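Designed helical repeat protein (PDB 5CWD) has no known biological function but is a computationally designed protein built of tandemly repeated helices. Local coordinates at residues 13-18 with 54-59; 33-38 with 77-82; 127-132 with 167-172. All coordinates share one frame; numbering follows the deposited sequence.

Contact 1 of 3, residues 13-18 with 54-59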
loop_
_atom_site.group_PDB
_atom_site.type_symbol
_atom_site.label_atom_id
_atom_site.label_comp_id
_atom_site.label_asym_id
_atom_site.label_seq_id
_atom_site.Cartn_x
_atom_site.Cartn_y
_atom_site.Cartn_z
ATOM N N LYS A 13 5.783 5.131 -11.225
ATOM C CA LYS A 13 6.985 5.950 -11.171
ATOM C C LYS A 13 6.757 7.162 -10.277
ATOM O O LYS A 13 7.588 7.494 -9.430
ATOM C CB LYS A 13 7.385 6.390 -12.577
ATOM C CG LYS A 13 8.676 7.187 -12.652
ATOM C CD LYS A 13 8.931 7.662 -14.073
ATOM C CE LYS A 13 10.167 8.537 -14.161
ATOM N NZ LYS A 13 10.375 9.059 -15.540
ATOM N N ALA A 14 5.617 7.813 -10.468
ATOM C CA ALA A 14 5.244 8.968 -9.667
ATOM C C ALA A 14 5.134 8.583 -8.197
ATOM O O ALA A 14 5.583 9.320 -7.318
ATOM C CB ALA A 14 3.933 9.557 -10.164
ATOM N N ALA A 15 4.537 7.423 -7.936
ATOM C CA ALA A 15 4.414 6.922 -6.569
ATOM C C ALA A 15 5.784 6.749 -5.934
ATOM O O ALA A 15 6.025 7.222 -4.822
ATOM C CB ALA A 15 3.652 5.610 -6.546
ATOM N N ARG A 16 6.681 6.068 -6.640
ATOM C CA ARG A 16 8.041 5.896 -6.143
ATOM C C ARG A 16 8.698 7.251 -5.889
ATOM O O ARG A 16 9.263 7.481 -4.818
ATOM C CB ARG A 16 8.878 5.073 -7.123
ATOM C CG ARG A 16 8.622 3.576 -7.035
ATOM C CD ARG A 16 9.816 2.773 -7.527
ATOM N NE ARG A 16 9.657 1.341 -7.274
ATOM C CZ ARG A 16 9.920 0.744 -6.113
ATOM N NH1 ARG A 16 10.356 1.448 -5.076
ATOM N NH2 ARG A 16 9.744 -0.563 -5.986
ATOM N N LYS A 17 8.607 8.150 -6.865
ATOM C CA LYS A 17 9.180 9.485 -6.721
ATOM C C LYS A 17 8.580 10.226 -5.530
ATOM O O LYS A 17 9.266 10.999 -4.860
ATOM C CB LYS A 17 8.972 10.304 -7.995
ATOM C CG LYS A 17 10.002 10.040 -9.085
ATOM C CD LYS A 17 9.761 10.933 -10.294
ATOM C CE LYS A 17 10.850 10.765 -11.337
ATOM N NZ LYS A 17 10.596 11.607 -12.539
ATOM N N ALA A 18 7.298 9.990 -5.272
ATOM C CA ALA A 18 6.628 10.598 -4.129
ATOM C C ALA A 18 7.084 9.957 -2.820
ATOM O O ALA A 18 7.194 10.632 -1.798
ATOM C CB ALA A 18 5.124 10.483 -4.279
ATOM N N GLU A 54 -1.149 1.113 -4.709
ATOM C CA GLU A 54 -0.488 -0.186 -4.683
ATOM C C GLU A 54 1.010 -0.037 -4.959
ATOM O O GLU A 54 1.841 -0.620 -4.251
ATOM C CB GLU A 54 -1.133 -1.136 -5.692
ATOM C CG GLU A 54 -2.566 -1.509 -5.343
ATOM C CD GLU A 54 -3.152 -2.550 -6.275
ATOM O OE1 GLU A 54 -2.546 -2.813 -7.335
ATOM O OE2 GLU A 54 -4.220 -3.108 -5.942
ATOM N N ALA A 55 1.355 0.750 -5.974
ATOM C CA ALA A 55 2.759 1.032 -6.265
ATOM C C ALA A 55 3.440 1.693 -5.068
ATOM O O ALA A 55 4.575 1.363 -4.720
ATOM C CB ALA A 55 2.878 1.914 -7.491
ATOM N N ALA A 56 2.729 2.626 -4.441
ATOM C CA ALA A 56 3.244 3.356 -3.288
ATOM C C ALA A 56 3.526 2.415 -2.125
ATOM O O ALA A 56 4.568 2.512 -1.476
ATOM C CB ALA A 56 2.258 4.436 -2.868
ATOM N N ALA A 57 2.591 1.512 -1.859
ATOM C CA ALA A 57 2.787 0.502 -0.827
ATOM C C ALA A 57 3.981 -0.377 -1.177
ATOM O O ALA A 57 4.832 -0.652 -0.328
ATOM C CB ALA A 57 1.538 -0.341 -0.662
ATOM N N ARG A 58 4.037 -0.814 -2.433
ATOM C CA ARG A 58 5.163 -1.604 -2.918
ATOM C C ARG A 58 6.487 -0.899 -2.631
ATOM O O ARG A 58 7.419 -1.498 -2.091
ATOM C CB ARG A 58 5.027 -1.864 -4.417
ATOM C CG ARG A 58 5.110 -3.330 -4.796
ATOM C CD ARG A 58 4.935 -3.525 -6.293
ATOM N NE ARG A 58 3.704 -2.912 -6.786
ATOM C CZ ARG A 58 2.485 -3.394 -6.563
ATOM N NH1 ARG A 58 2.320 -4.498 -5.844
ATOM N NH2 ARG A 58 1.425 -2.767 -7.054
ATOM N N ALA A 59 6.556 0.379 -2.989
ATOM C CA ALA A 59 7.751 1.182 -2.758
ATOM C C ALA A 59 8.079 1.267 -1.272
ATOM O O ALA A 59 9.204 0.971 -0.858
ATOM C CB ALA A 59 7.569 2.576 -3.334
#
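Ala15 of helix 4-20 meets Ala55 and Ala56 of helix 45-63, and Arg16 folds over Ala59 one turn further on. The short helical segments run in broadly the same direction, inclined by 44°, with axes 8.2 Å apart at closest approach. Such a spacing needs small side chains, and alanine supplies them: Ala15 CB lies 3.9 Å from Ala55 CB and 4.1 Å from Ala56 CB, so one methyl rests against two.

Arg16 has a longer reach. Its CB leaves beside the interface rather than into it; CG, opposite the carbonyl carbon (chi1 -79°), starts the extended run to NE and lies 4.0 Å from Ala59 CB. CD and NE carry the chain past that methyl. The guanidinium then turns a face to the Ala59 backbone, whose N lies over it, with CZ 4.0 Å from Ala59 CA and NH1 3.5 Å from Ala59 CB. NH2 continues beyond 54-59 to a salt bridge with Glu62, which gives the charge its partner on the same helix that the aliphatic part covers. With a leucine here, Glu62 would probably lose its ionic mate and the backbone at Ala59 its flat cover.

The alanine layer is closed in by larger groups and further helices. Phe52 packs on Ala14 and Ala15, Glu12 reaches Ala55 and Arg58, helix 24-40 covers Ala14 and Ala18, and Phe94 of helix 87-105 covers Ala56 and Ala57, placing helix 45-63 between its neighbours 4-20 and 87-105.

Contact 2 of 3, residues 33-38 with 77-82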
loop_
_atom_site.group_PDB
_atom_site.type_symbol
_atom_site.label_atom_id
_atom_site.label_comp_id
_atom_site.label_asym_id
_atom_site.label_seq_id
_atom_site.Cartn_x
_atom_site.Cartn_y
_atom_site.Cartn_z
ATOM N N ASP A 33 0.020 14.706 -11.551
ATOM C CA ASP A 33 0.571 14.242 -12.819
ATOM C C ASP A 33 -0.000 12.876 -13.186
ATOM O O ASP A 33 -0.438 12.659 -14.323
ATOM C CB ASP A 33 2.099 14.178 -12.755
ATOM C CG ASP A 33 2.747 15.551 -12.812
ATOM O OD1 ASP A 33 2.656 16.208 -13.870
ATOM O OD2 ASP A 33 3.358 15.968 -11.807
ATOM N N CYS A 34 0.007 11.960 -12.221
ATOM C CA CYS A 34 -0.560 10.628 -12.423
ATOM C C CYS A 34 -1.994 10.713 -12.942
ATOM O O CYS A 34 -2.350 10.064 -13.931
ATOM C CB CYS A 34 -0.520 9.827 -11.121
ATOM S SG CYS A 34 -1.549 8.343 -11.123
ATOM N N LEU A 35 -2.810 11.526 -12.281
ATOM C CA LEU A 35 -4.198 11.698 -12.694
ATOM C C LEU A 35 -4.300 12.349 -14.071
ATOM O O LEU A 35 -5.123 11.942 -14.890
ATOM C CB LEU A 35 -4.969 12.533 -11.671
ATOM C CG LEU A 35 -5.112 11.973 -10.254
ATOM C CD1 LEU A 35 -6.241 12.688 -9.535
ATOM C CD2 LEU A 35 -5.344 10.471 -10.249
ATOM N N GLU A 36 -3.476 13.363 -14.323
ATOM C CA GLU A 36 -3.478 14.019 -15.627
ATOM C C GLU A 36 -3.201 13.014 -16.740
ATOM O O GLU A 36 -3.963 12.921 -17.702
ATOM C CB GLU A 36 -2.445 15.146 -15.674
ATOM C CG GLU A 36 -2.313 15.791 -17.049
ATOM C CD GLU A 36 -1.372 16.980 -17.059
ATOM O OE1 GLU A 36 -0.948 17.418 -15.968
ATOM O OE2 GLU A 36 -1.059 17.475 -18.163
ATOM N N VAL A 37 -2.113 12.261 -16.611
ATOM C CA VAL A 37 -1.776 11.260 -17.621
ATOM C C VAL A 37 -2.861 10.190 -17.681
ATOM O O VAL A 37 -3.183 9.690 -18.759
ATOM C CB VAL A 37 -0.409 10.606 -17.342
ATOM C CG1 VAL A 37 -0.140 9.451 -18.308
ATOM C CG2 VAL A 37 0.693 11.646 -17.451
ATOM N N ALA A 38 -3.422 9.836 -16.529
ATOM C CA ALA A 38 -4.531 8.890 -16.498
ATOM C C ALA A 38 -5.736 9.445 -17.252
ATOM O O ALA A 38 -6.473 8.693 -17.891
ATOM C CB ALA A 38 -4.905 8.563 -15.071
ATOM N N LEU A 77 -3.303 8.456 0.026
ATOM C CA LEU A 77 -4.516 9.162 0.416
ATOM C C LEU A 77 -4.646 10.483 -0.340
ATOM O O LEU A 77 -5.755 10.967 -0.571
ATOM C CB LEU A 77 -4.530 9.405 1.922
ATOM C CG LEU A 77 -4.483 8.133 2.769
ATOM C CD1 LEU A 77 -4.399 8.477 4.249
ATOM C CD2 LEU A 77 -5.687 7.241 2.492
ATOM N N GLU A 78 -3.515 11.057 -0.738
ATOM C CA GLU A 78 -3.523 12.317 -1.473
ATOM C C GLU A 78 -4.104 12.116 -2.864
ATOM O O GLU A 78 -5.053 12.798 -3.251
ATOM C CB GLU A 78 -2.114 12.906 -1.580
ATOM C CG GLU A 78 -1.958 14.248 -0.887
ATOM C CD GLU A 78 -2.818 15.329 -1.512
ATOM O OE1 GLU A 78 -3.091 15.249 -2.729
ATOM O OE2 GLU A 78 -3.224 16.260 -0.784
ATOM N N VAL A 79 -3.528 11.182 -3.615
ATOM C CA VAL A 79 -4.030 10.891 -4.951
ATOM C C VAL A 79 -5.459 10.369 -4.858
ATOM O O VAL A 79 -6.278 10.636 -5.736
ATOM C CB VAL A 79 -3.140 9.870 -5.696
ATOM C CG1 VAL A 79 -3.120 8.536 -4.976
ATOM C CG2 VAL A 79 -3.610 9.695 -7.133
ATOM N N ALA A 80 -5.759 9.627 -3.796
ATOM C CA ALA A 80 -7.130 9.192 -3.552
ATOM C C ALA A 80 -8.064 10.395 -3.426
ATOM O O ALA A 80 -9.102 10.453 -4.085
ATOM C CB ALA A 80 -7.204 8.332 -2.306
ATOM N N LYS A 81 -7.693 11.352 -2.580
ATOM C CA LYS A 81 -8.477 12.576 -2.427
ATOM C C LYS A 81 -8.503 13.356 -3.733
ATOM O O LYS A 81 -9.476 14.040 -4.039
ATOM C CB LYS A 81 -7.911 13.455 -1.309
ATOM C CG LYS A 81 -8.893 13.726 -0.180
ATOM C CD LYS A 81 -8.311 14.678 0.856
ATOM C CE LYS A 81 -9.322 14.991 1.952
ATOM N NZ LYS A 81 -8.718 15.771 3.068
ATOM N N GLN A 82 -7.420 13.249 -4.495
ATOM C CA GLN A 82 -7.297 13.947 -5.769
ATOM C C GLN A 82 -8.185 13.305 -6.836
ATOM O O GLN A 82 -8.733 13.993 -7.700
ATOM C CB GLN A 82 -5.834 13.945 -6.228
ATOM C CG GLN A 82 -5.495 14.993 -7.282
ATOM C CD GLN A 82 -5.013 16.301 -6.684
ATOM O OE1 GLN A 82 -5.527 17.373 -7.011
ATOM N NE2 GLN A 82 -4.008 16.223 -5.814
#
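Leu35 and Val79 mark the nearest backbone approach between 33-38 of helix 24-40 and 77-82 of helix 66-83, their CA atoms 7.8 Å apart, a separation that side chains rather than main chains must bridge. Leu35 does so from one side with both branches, and each branch has a different partner.

Its CD2 methyl lies 3.6 Å from Val79 CG2, and CG itself comes within 4.1 Å of the same Val79 CG2, so the valine presents one methyl to the CG-CD2 branch of the leucine. The Val79 torsion accounts for this choice: with chi1 at 62°, CG2 stands opposite the backbone N and faces helix 24-40, while CG1 is left between N and the carbonyl carbon. The other leucine branch, CD1, lies against the aliphatic root of Gln82, nearest its CG and 3.6 Å from its CB. The Gln82 backbone O is also close, 3.4 Å from Leu35 CD1, so this methyl rests on the main chain of the last turn as well as on the side chain. In Gln82, chi2 (91°) bends the chain, so that CD turns out of the extended run CA-CB-CG and the CB and CG methylenes face the leucine.

Neighbours extend the apolar patch. Phe52 of helix 45-63 touches both Cys34 and Val79, Ala49 and Ala31 also lie on Val79, and Cys34 is joined by a disulfide to Cys11 of helix 4-20.

Every contact across these two segments is therefore of the van der Waals kind, carbon on carbon apart from the leucine methyl at the Gln82 carbonyl. With no polar bond between the segments, any selectivity of this contact probably rests on shape, with a branched leucine fitted against one valine methyl and a glutamine stem.

Contact 3 of 3, residues 127-132 with 167-172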
loop_
_atom_site.group_PDB
_atom_site.type_symbol
_atom_site.label_atom_id
_atom_site.label_comp_id
_atom_site.label_asym_id
_atom_site.label_seq_id
_atom_site.Cartn_x
_atom_site.Cartn_y
_atom_site.Cartn_z
ATOM N N MET A 127 -10.200 4.106 8.333
ATOM C CA MET A 127 -10.545 2.691 8.401
ATOM C C MET A 127 -10.075 2.127 9.742
ATOM O O MET A 127 -8.957 2.419 10.170
ATOM C CB MET A 127 -9.909 1.923 7.240
ATOM C CG MET A 127 -10.079 0.411 7.328
ATOM S SD MET A 127 -9.578 -0.455 5.829
ATOM C CE MET A 127 -7.904 0.133 5.650
ATOM N N PRO A 128 -10.922 1.328 10.419
ATOM C CA PRO A 128 -10.518 0.778 11.722
ATOM C C PRO A 128 -9.249 -0.064 11.648
ATOM O O PRO A 128 -9.021 -0.741 10.646
ATOM C CB PRO A 128 -11.712 -0.094 12.128
ATOM C CG PRO A 128 -12.859 0.443 11.369
ATOM C CD PRO A 128 -12.301 0.944 10.070
ATOM N N THR A 129 -8.444 -0.022 12.704
ATOM C CA THR A 129 -7.206 -0.790 12.754
ATOM C C THR A 129 -7.496 -2.278 12.569
ATOM O O THR A 129 -6.714 -3.006 11.952
ATOM C CB THR A 129 -6.465 -0.573 14.083
ATOM O OG1 THR A 129 -7.309 -0.957 15.175
ATOM C CG2 THR A 129 -6.074 0.887 14.243
ATOM N N LYS A 130 -8.637 -2.717 13.093
ATOM C CA LYS A 130 -9.042 -4.113 12.996
ATOM C C LYS A 130 -9.205 -4.549 11.545
ATOM O O LYS A 130 -8.564 -5.499 11.100
ATOM C CB LYS A 130 -10.346 -4.338 13.764
ATOM C CG LYS A 130 -11.013 -5.685 13.509
ATOM C CD LYS A 130 -10.077 -6.853 13.776
ATOM C CE LYS A 130 -10.766 -8.184 13.498
ATOM N NZ LYS A 130 -9.857 -9.347 13.700
ATOM N N GLU A 131 -10.069 -3.853 10.813
ATOM C CA GLU A 131 -10.332 -4.183 9.417
ATOM C C GLU A 131 -9.059 -4.132 8.580
ATOM O O GLU A 131 -8.831 -4.989 7.727
ATOM C CB GLU A 131 -11.373 -3.231 8.835
ATOM C CG GLU A 131 -12.720 -3.301 9.528
ATOM C CD GLU A 131 -13.740 -2.373 8.902
ATOM O OE1 GLU A 131 -13.352 -1.569 8.028
ATOM O OE2 GLU A 131 -14.930 -2.449 9.279
ATOM N N ALA A 132 -8.235 -3.120 8.831
ATOM C CA ALA A 132 -6.972 -2.963 8.122
ATOM C C ALA A 132 -6.063 -4.155 8.383
ATOM O O ALA A 132 -5.551 -4.783 7.452
ATOM C CB ALA A 132 -6.291 -1.682 8.542
ATOM N N ALA A 167 -1.370 -3.888 15.861
ATOM C CA ALA A 167 -2.735 -3.458 16.141
ATOM C C ALA A 167 -3.131 -3.740 17.585
ATOM O O ALA A 167 -4.054 -3.121 18.115
ATOM C CB ALA A 167 -3.699 -4.141 15.192
ATOM N N GLY A 168 -2.437 -4.679 18.216
ATOM C CA GLY A 168 -2.685 -4.996 19.608
ATOM C C GLY A 168 -3.975 -5.763 19.813
ATOM O O GLY A 168 -4.674 -5.556 20.805
ATOM N N MET A 169 -4.294 -6.641 18.867
ATOM C CA MET A 169 -5.449 -7.527 18.984
ATOM C C MET A 169 -5.041 -8.949 18.608
ATOM O O MET A 169 -5.141 -9.340 17.445
ATOM C CB MET A 169 -6.608 -7.043 18.105
ATOM C CG MET A 169 -6.215 -6.531 16.730
ATOM S SD MET A 169 -7.544 -5.565 15.983
ATOM C CE MET A 169 -7.525 -4.091 17.004
ATOM N N PRO A 170 -4.579 -9.726 19.603
ATOM C CA PRO A 170 -3.995 -11.056 19.392
ATOM C C PRO A 170 -4.861 -12.008 18.579
ATOM O O PRO A 170 -4.339 -12.966 18.012
ATOM C CB PRO A 170 -3.834 -11.594 20.817
ATOM C CG PRO A 170 -3.719 -10.394 21.663
ATOM C CD PRO A 170 -4.598 -9.365 21.033
ATOM N N TRP A 171 -6.160 -11.746 18.525
ATOM C CA TRP A 171 -7.099 -12.683 17.921
ATOM C C TRP A 171 -6.891 -12.853 16.419
ATOM O O TRP A 171 -7.420 -13.788 15.816
ATOM C CB TRP A 171 -8.526 -12.230 18.203
ATOM C CG TRP A 171 -8.821 -12.169 19.660
ATOM C CD1 TRP A 171 -9.130 -11.062 20.387
ATOM C CD2 TRP A 171 -8.817 -13.266 20.580
ATOM N NE1 TRP A 171 -9.328 -11.398 21.705
ATOM C CE2 TRP A 171 -9.141 -12.747 21.848
ATOM C CE3 TRP A 171 -8.574 -14.638 20.451
ATOM C CZ2 TRP A 171 -9.230 -13.553 22.981
ATOM C CZ3 TRP A 171 -8.663 -15.435 21.577
ATOM C CH2 TRP A 171 -8.988 -14.889 22.824
ATOM N N LEU A 172 -6.124 -11.952 15.817
ATOM C CA LEU A 172 -5.774 -12.087 14.410
ATOM C C LEU A 172 -4.909 -13.326 14.208
ATOM O O LEU A 172 -5.313 -14.273 13.531
ATOM C CB LEU A 172 -5.051 -10.836 13.916
ATOM C CG LEU A 172 -5.963 -9.631 13.690
ATOM C CD1 LEU A 172 -5.158 -8.348 13.683
ATOM C CD2 LEU A 172 -6.728 -9.792 12.384
#
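Met169 lies between Thr129 and Lys130, meeting each with a different atom of its thioether. The terminal CE is 3.6 Å from Thr129 OG1, and SD is 3.6 Å from Lys130 CD, with Lys130 CB slightly farther from the same sulfur at 3.8 Å. The aliphatic part of the lysine thus lies along the sulfur. Its ammonium end goes on to Leu172, where NZ is 3.4 Å from CD2 and 3.9 Å from CG. Lys130 and Leu172 run past each other in opposite senses, and only NZ of the lysine reaches the leucine, at those two atoms. None of these contacts is a polar bond; they are van der Waals touches at a surface.

The torsions explain the reach. Lys130 bends at chi2 (55°), which swings its outer chain towards 167-172 although its CB starts off alongside. Met169 has its own bend at chi3 (70°), which brings CE round towards the threonine.

Behind these side chains stand two elements of the helical array: the N-terminal end of helix 129-147, with Pro128 at its N-cap position, and the loop that follows helix 150-167. Ala132 N bonds to Pro128 O (3.1 Å), opening the first helical turn. On the other side, Gly168 leaves the helix with a positive phi of 73°, a conformation that glycine takes readily, and the chain then makes a type I beta turn from Met169 to Leu172 whose Leu172 N bonds to Met169 O. This turn sets Met169 and Leu172 on the same lysine.

Farther out, Thr129 rests on Leu119 and Ala132 on Cys118 and Ala122 of helix 108-125, while Glu131 forms a salt bridge with Lys88 of helix 87-105.

In the fold
Contacts 1 and 2 interleave along the chain: helices 4-20, 24-40, 45-63 and 66-83 follow in order, and contact 1 joins the first to the third, contact 2 the second to the fourth. Their centres are 12 Å apart, with nearest atoms about 5 Å apart. Contact 3 comes later in series, between the start of helix 129-147 and the loop after helix 150-167; its centre lies 25 Å from that of contact 1 and 28 Å from that of contact 2, across the centre of the chain. Contacts 1 and 2 thus each join helices two apart in order, consistent with the designed helical repeat architecture, whereas contact 3 joins one helix start to the loop following the next helix.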